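Long-range contact in LP04448p (Drosophila melanogaster, PDB 4QMH), which probably binds tubulin through its array of TOG domains, of which this is the fourth, and helps drive microtubule polymerization: residues M26-L38 with L62-T76. Numbering follows the deposited sequence.
Sequences MSDKDWKTRNEGL and LAHRLVDSNAKIAQT
Arg-34 grips the carboxylate of Asp-68 side-on, with one nitrogen to each oxygen. Arg-34 NE lies 2.8 Å from Asp-68 OD2, and the straighter bond, 166° at the hydrogen, runs from Arg-34 NH2 to Asp-68 OD1. Each bond meets its oxygen on the syn lone pair, and the two flat groups are nearly coplanar. Arg-65 gives NE and NH2 to the same Asp-68 OD2, which thus takes three N-H groups. Arg-34 CD lies over one face of the Arg-65 guanidinium. Arg-34 NE and Arg-65 NE are 3.9 Å apart, and the shared carboxylate probably offsets their charge. Beside this network, Asn-70 lays its amide over one face of the Trp-31 ring. The two planes are nearly parallel, and Asn-70 ND2 comes within 3.3 Å of Trp-31 CG. Lys-72, extended beyond CG, brings its CD to the far end of the indole, 3.8 Å from Trp-31 CH2. Ile-73 is a knob in a hole formed by Trp-31, Arg-34, Asn-35 and Leu-38; its CD1 reaches Asn-35 CB at 3.6 Å. Further along, Leu-38 CD1 touches the CG2 methyls of Ile-73 and Thr-76. Two waters link Asn-35 OD1 to Thr-76 OG1.

These contacts join neighbouring helices of the TOG domain, an array of HEAT-like helices. The segments 31-38 and 71-76, which open helices 31-48 and 71-88, run side by side, 14° from parallel, and each is entered through a turn.

A second shell holds the polar groups in place. A leucine in place of Asp-68 would probably leave both arginines without their common counter-charge and the Asn-70 N-H without its Asx-turn acceptor. The NH1 of Arg-34 donates to Asp-28 O, tying it to the turn before its own helix. With CG anti to its backbone N (chi1 -178°), Asn-70 turns OD1 back to cap Ile-73 N at 3.1 Å.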
loop_
_atom_site.group_PDB
_atom_site.type_symbol
_atom_site.label_atom_id
_atom_site.label_comp_id
_atom_site.label_asym_id
_atom_site.label_seq_id
_atom_site.Cartn_x
_atom_site.Cartn_y
_atom_site.Cartn_z
ATOM N N MET A 26 -22.373 9.246 -0.355
ATOM C CA MET A 26 -21.307 8.264 -0.557
ATOM C C MET A 26 -21.413 7.054 0.374
ATOM O O MET A 26 -20.922 5.972 0.043
ATOM C CB MET A 26 -19.928 8.924 -0.388
ATOM C CG MET A 26 -19.533 9.837 -1.538
ATOM S SD MET A 26 -17.999 10.722 -1.213
ATOM C CE MET A 26 -16.870 9.354 -0.959
ATOM N N SER A 27 -22.033 7.234 1.539
ATOM C CA SER A 27 -22.124 6.144 2.512
ATOM C C SER A 27 -23.544 5.577 2.675
ATOM O O SER A 27 -23.835 4.880 3.648
ATOM C CB SER A 27 -21.545 6.574 3.867
ATOM O OG SER A 27 -22.241 7.688 4.398
ATOM N N ASP A 28 -24.418 5.875 1.718
ATOM C CA ASP A 28 -25.791 5.358 1.735
ATOM C C ASP A 28 -25.808 3.828 1.783
ATOM O O ASP A 28 -24.870 3.183 1.338
ATOM C CB ASP A 28 -26.527 5.847 0.493
ATOM C CG ASP A 28 -28.028 5.643 0.579
ATOM O OD1 ASP A 28 -28.711 6.526 1.128
ATOM O OD2 ASP A 28 -28.521 4.603 0.100
ATOM N N LYS A 29 -26.880 3.247 2.318
ATOM C CA LYS A 29 -27.015 1.791 2.358
ATOM C C LYS A 29 -27.159 1.155 0.963
ATOM O O LYS A 29 -26.849 -0.026 0.782
ATOM C CB LYS A 29 -28.196 1.391 3.250
ATOM C CG LYS A 29 -29.486 2.107 2.891
ATOM C CD LYS A 29 -30.581 1.829 3.908
ATOM C CE LYS A 29 -31.771 2.750 3.697
ATOM N NZ LYS A 29 -32.740 2.653 4.826
ATOM N N ASP A 30 -27.612 1.938 -0.014
ATOM C CA ASP A 30 -27.823 1.443 -1.377
ATOM C C ASP A 30 -26.599 1.697 -2.242
ATOM O O ASP A 30 -26.197 2.839 -2.410
ATOM C CB ASP A 30 -29.042 2.125 -2.001
ATOM C CG ASP A 30 -29.226 1.785 -3.481
ATOM O OD1 ASP A 30 -28.814 0.692 -3.931
ATOM O OD2 ASP A 30 -29.801 2.625 -4.201
ATOM N N TRP A 31 -26.012 0.640 -2.798
ATOM C CA TRP A 31 -24.782 0.813 -3.572
ATOM C C TRP A 31 -24.956 1.773 -4.755
ATOM O O TRP A 31 -24.032 2.519 -5.084
ATOM C CB TRP A 31 -24.206 -0.535 -4.031
ATOM C CG TRP A 31 -24.891 -1.128 -5.206
ATOM C CD1 TRP A 31 -25.925 -2.018 -5.192
ATOM C CD2 TRP A 31 -24.578 -0.895 -6.584
ATOM N NE1 TRP A 31 -26.284 -2.344 -6.479
ATOM C CE2 TRP A 31 -25.470 -1.670 -7.352
ATOM C CE3 TRP A 31 -23.627 -0.107 -7.243
ATOM C CZ2 TRP A 31 -25.444 -1.676 -8.745
ATOM C CZ3 TRP A 31 -23.604 -0.112 -8.625
ATOM C CH2 TRP A 31 -24.506 -0.892 -9.362
ATOM N N LYS A 32 -26.134 1.782 -5.380
ATOM C CA LYS A 32 -26.354 2.689 -6.504
ATOM C C LYS A 32 -26.267 4.137 -6.049
ATOM O O LYS A 32 -25.789 4.993 -6.787
ATOM C CB LYS A 32 -27.688 2.401 -7.199
ATOM C CG LYS A 32 -27.698 1.067 -7.904
ATOM C CD LYS A 32 -28.994 0.824 -8.644
ATOM C CE LYS A 32 -28.936 -0.494 -9.396
ATOM N NZ LYS A 32 -30.248 -0.852 -10.001
ATOM N N THR A 33 -26.706 4.405 -4.822
ATOM C CA THR A 33 -26.627 5.758 -4.279
ATOM C C THR A 33 -25.191 6.132 -3.913
ATOM O O THR A 33 -24.756 7.249 -4.181
ATOM C CB THR A 33 -27.548 5.924 -3.069
ATOM O OG1 THR A 33 -28.896 5.645 -3.480
ATOM C CG2 THR A 33 -27.470 7.343 -2.521
ATOM N N ARG A 34 -24.457 5.206 -3.301
ATOM C CA ARG A 34 -23.025 5.428 -3.084
ATOM C C ARG A 34 -22.322 5.755 -4.405
ATOM O O ARG A 34 -21.442 6.613 -4.467
ATOM C CB ARG A 34 -22.356 4.207 -2.431
ATOM C CG ARG A 34 -23.067 3.725 -1.174
ATOM C CD ARG A 34 -22.131 2.991 -0.231
ATOM N NE ARG A 34 -21.874 1.602 -0.613
ATOM C CZ ARG A 34 -22.769 0.619 -0.508
ATOM N NH1 ARG A 34 -24.004 0.879 -0.086
ATOM N NH2 ARG A 34 -22.440 -0.618 -0.857
ATOM N N ASN A 35 -22.714 5.066 -5.467
ATOM C CA ASN A 35 -22.080 5.289 -6.757
ATOM C C ASN A 35 -22.362 6.692 -7.279
ATOM O O ASN A 35 -21.495 7.333 -7.869
ATOM C CB ASN A 35 -22.557 4.254 -7.773
ATOM C CG ASN A 35 -21.856 4.397 -9.106
ATOM O OD1 ASN A 35 -20.640 4.269 -9.180
ATOM N ND2 ASN A 35 -22.620 4.664 -10.164
ATOM N N GLU A 36 -23.584 7.158 -7.056
ATOM C CA GLU A 36 -23.945 8.519 -7.429
ATOM C C GLU A 36 -23.065 9.534 -6.711
ATOM O O GLU A 36 -22.685 10.555 -7.289
ATOM C CB GLU A 36 -25.421 8.791 -7.148
ATOM C CG GLU A 36 -26.374 7.972 -8.011
ATOM C CD GLU A 36 -26.245 8.286 -9.489
ATOM O OE1 GLU A 36 -25.839 9.419 -9.827
ATOM O OE2 GLU A 36 -26.563 7.402 -10.312
ATOM N N GLY A 37 -22.749 9.257 -5.450
ATOM C CA GLY A 37 -21.854 10.110 -4.692
ATOM C C GLY A 37 -20.478 10.138 -5.314
ATOM O O GLY A 37 -19.876 11.200 -5.476
ATOM N N LEU A 38 -19.959 8.963 -5.652
ATOM C CA LEU A 38 -18.651 8.900 -6.293
ATOM C C LEU A 38 -18.680 9.598 -7.648
ATOM O O LEU A 38 -17.696 10.213 -8.043
ATOM C CB LEU A 38 -18.190 7.451 -6.442
ATOM C CG LEU A 38 -18.002 6.701 -5.124
ATOM C CD1 LEU A 38 -17.612 5.248 -5.403
ATOM C CD2 LEU A 38 -16.966 7.385 -4.272
ATOM N N LEU A 62 -13.352 7.854 1.721
ATOM C CA LEU A 62 -12.863 7.016 0.623
ATOM C C LEU A 62 -12.303 5.686 1.106
ATOM O O LEU A 62 -12.426 4.669 0.420
ATOM C CB LEU A 62 -11.797 7.741 -0.200
ATOM C CG LEU A 62 -12.293 8.878 -1.091
ATOM C CD1 LEU A 62 -11.115 9.577 -1.743
ATOM C CD2 LEU A 62 -13.233 8.312 -2.149
ATOM N N ALA A 63 -11.687 5.695 2.280
ATOM C CA ALA A 63 -11.122 4.470 2.837
ATOM C C ALA A 63 -12.207 3.397 3.005
ATOM O O ALA A 63 -12.011 2.226 2.633
ATOM C CB ALA A 63 -10.426 4.762 4.155
ATOM N N HIS A 64 -13.361 3.799 3.523
ATOM C CA HIS A 64 -14.481 2.874 3.643
ATOM C C HIS A 64 -14.924 2.341 2.275
ATOM O O HIS A 64 -15.289 1.167 2.134
ATOM C CB HIS A 64 -15.663 3.542 4.345
ATOM C CG HIS A 64 -15.517 3.643 5.830
ATOM N ND1 HIS A 64 -15.159 4.813 6.464
ATOM C CD2 HIS A 64 -15.701 2.726 6.809
ATOM C CE1 HIS A 64 -15.121 4.610 7.769
ATOM N NE2 HIS A 64 -15.444 3.352 8.005
ATOM N N ARG A 65 -14.914 3.201 1.259
ATOM C CA ARG A 65 -15.352 2.754 -0.064
ATOM C C ARG A 65 -14.346 1.815 -0.742
ATOM O O ARG A 65 -14.722 0.972 -1.555
ATOM C CB ARG A 65 -15.697 3.963 -0.956
ATOM C CG ARG A 65 -16.732 4.902 -0.313
ATOM C CD ARG A 65 -18.192 4.422 -0.408
ATOM N NE ARG A 65 -18.483 3.201 0.343
ATOM C CZ ARG A 65 -18.765 3.150 1.643
ATOM N NH1 ARG A 65 -18.794 4.257 2.375
ATOM N NH2 ARG A 65 -19.038 1.982 2.213
ATOM N N LEU A 66 -13.065 1.950 -0.400
ATOM C CA LEU A 66 -12.046 1.054 -0.935
ATOM C C LEU A 66 -12.312 -0.386 -0.497
ATOM O O LEU A 66 -11.933 -1.325 -1.195
ATOM C CB LEU A 66 -10.650 1.487 -0.457
ATOM C CG LEU A 66 -10.033 2.702 -1.157
ATOM C CD1 LEU A 66 -8.753 3.151 -0.460
ATOM C CD2 LEU A 66 -9.753 2.353 -2.607
ATOM N N VAL A 67 -12.937 -0.527 0.671
ATOM C CA VAL A 67 -13.309 -1.843 1.214
ATOM C C VAL A 67 -14.826 -2.033 1.232
ATOM O O VAL A 67 -15.390 -2.679 2.122
ATOM C CB VAL A 67 -12.733 -2.064 2.637
ATOM C CG1 VAL A 67 -11.220 -1.971 2.602
ATOM C CG2 VAL A 67 -13.317 -1.071 3.642
ATOM N N ASP A 68 -15.490 -1.450 0.240
ATOM C CA ASP A 68 -16.936 -1.573 0.117
ATOM C C ASP A 68 -17.326 -3.032 -0.093
ATOM O O ASP A 68 -16.583 -3.801 -0.694
ATOM C CB ASP A 68 -17.417 -0.738 -1.072
ATOM C CG ASP A 68 -18.890 -0.379 -0.982
ATOM O OD1 ASP A 68 -19.734 -1.192 -1.403
ATOM O OD2 ASP A 68 -19.196 0.732 -0.508
ATOM N N SER A 69 -18.518 -3.400 0.365
ATOM C CA SER A 69 -19.005 -4.759 0.163
ATOM C C SER A 69 -19.469 -4.983 -1.281
ATOM O O SER A 69 -19.615 -6.117 -1.734
ATOM C CB SER A 69 -20.117 -5.076 1.160
ATOM O OG SER A 69 -21.170 -4.133 1.045
ATOM N N ASN A 70 -19.685 -3.893 -2.008
ATOM C CA ASN A 70 -20.008 -3.977 -3.423
ATOM C C ASN A 70 -18.747 -3.795 -4.266
ATOM O O ASN A 70 -18.046 -2.792 -4.137
ATOM C CB ASN A 70 -21.061 -2.932 -3.780
ATOM C CG ASN A 70 -21.470 -2.994 -5.236
ATOM O OD1 ASN A 70 -20.736 -2.534 -6.112
ATOM N ND2 ASN A 70 -22.656 -3.553 -5.504
ATOM N N ALA A 71 -18.447 -4.776 -5.110
ATOM C CA ALA A 71 -17.207 -4.774 -5.891
ATOM C C ALA A 71 -17.098 -3.589 -6.846
ATOM O O ALA A 71 -16.016 -3.028 -7.025
ATOM C CB ALA A 71 -17.061 -6.086 -6.656
ATOM N N LYS A 72 -18.210 -3.218 -7.471
ATOM C CA LYS A 72 -18.222 -2.079 -8.387
ATOM C C LYS A 72 -17.795 -0.793 -7.683
ATOM O O LYS A 72 -17.001 -0.017 -8.211
ATOM C CB LYS A 72 -19.604 -1.910 -9.022
ATOM C CG LYS A 72 -20.053 -3.121 -9.838
ATOM C CD LYS A 72 -21.503 -2.982 -10.286
ATOM C CE LYS A 72 -21.981 -4.207 -11.057
ATOM N NZ LYS A 72 -23.449 -4.140 -11.297
ATOM N N ILE A 73 -18.329 -0.572 -6.486
ATOM C CA ILE A 73 -17.971 0.613 -5.712
ATOM C C ILE A 73 -16.486 0.593 -5.340
ATOM O O ILE A 73 -15.790 1.599 -5.465
ATOM C CB ILE A 73 -18.805 0.723 -4.418
ATOM C CG1 ILE A 73 -20.290 0.916 -4.734
ATOM C CG2 ILE A 73 -18.293 1.863 -3.545
ATOM C CD1 ILE A 73 -20.595 2.227 -5.468
ATOM N N ALA A 74 -16.006 -0.559 -4.881
ATOM C CA ALA A 74 -14.605 -0.690 -4.500
ATOM C C ALA A 74 -13.670 -0.403 -5.675
ATOM O O ALA A 74 -12.635 0.249 -5.511
ATOM C CB ALA A 74 -14.339 -2.079 -3.920
ATOM N N GLN A 75 -14.033 -0.895 -6.855
ATOM C CA GLN A 75 -13.239 -0.666 -8.052
ATOM C C GLN A 75 -13.281 0.794 -8.491
ATOM O O GLN A 75 -12.254 1.382 -8.827
ATOM C CB GLN A 75 -13.703 -1.589 -9.170
ATOM C CG GLN A 75 -13.437 -3.047 -8.837
ATOM C CD GLN A 75 -14.310 -3.995 -9.619
ATOM O OE1 GLN A 75 -14.949 -3.602 -10.596
ATOM N NE2 GLN A 75 -14.348 -5.259 -9.190
ATOM N N THR A 76 -14.473 1.381 -8.464
ATOM C CA THR A 76 -14.633 2.782 -8.826
ATOM C C THR A 76 -13.795 3.655 -7.899
ATOM O O THR A 76 -13.165 4.634 -8.334
ATOM C CB THR A 76 -16.115 3.210 -8.770
ATOM O OG1 THR A 76 -16.851 2.469 -9.755
ATOM C CG2 THR A 76 -16.258 4.708 -9.069
HETATM O O HOH W 1 -19.453 1.834 -9.224
HETATM O O HOH W 2 -19.079 2.901 -11.112
#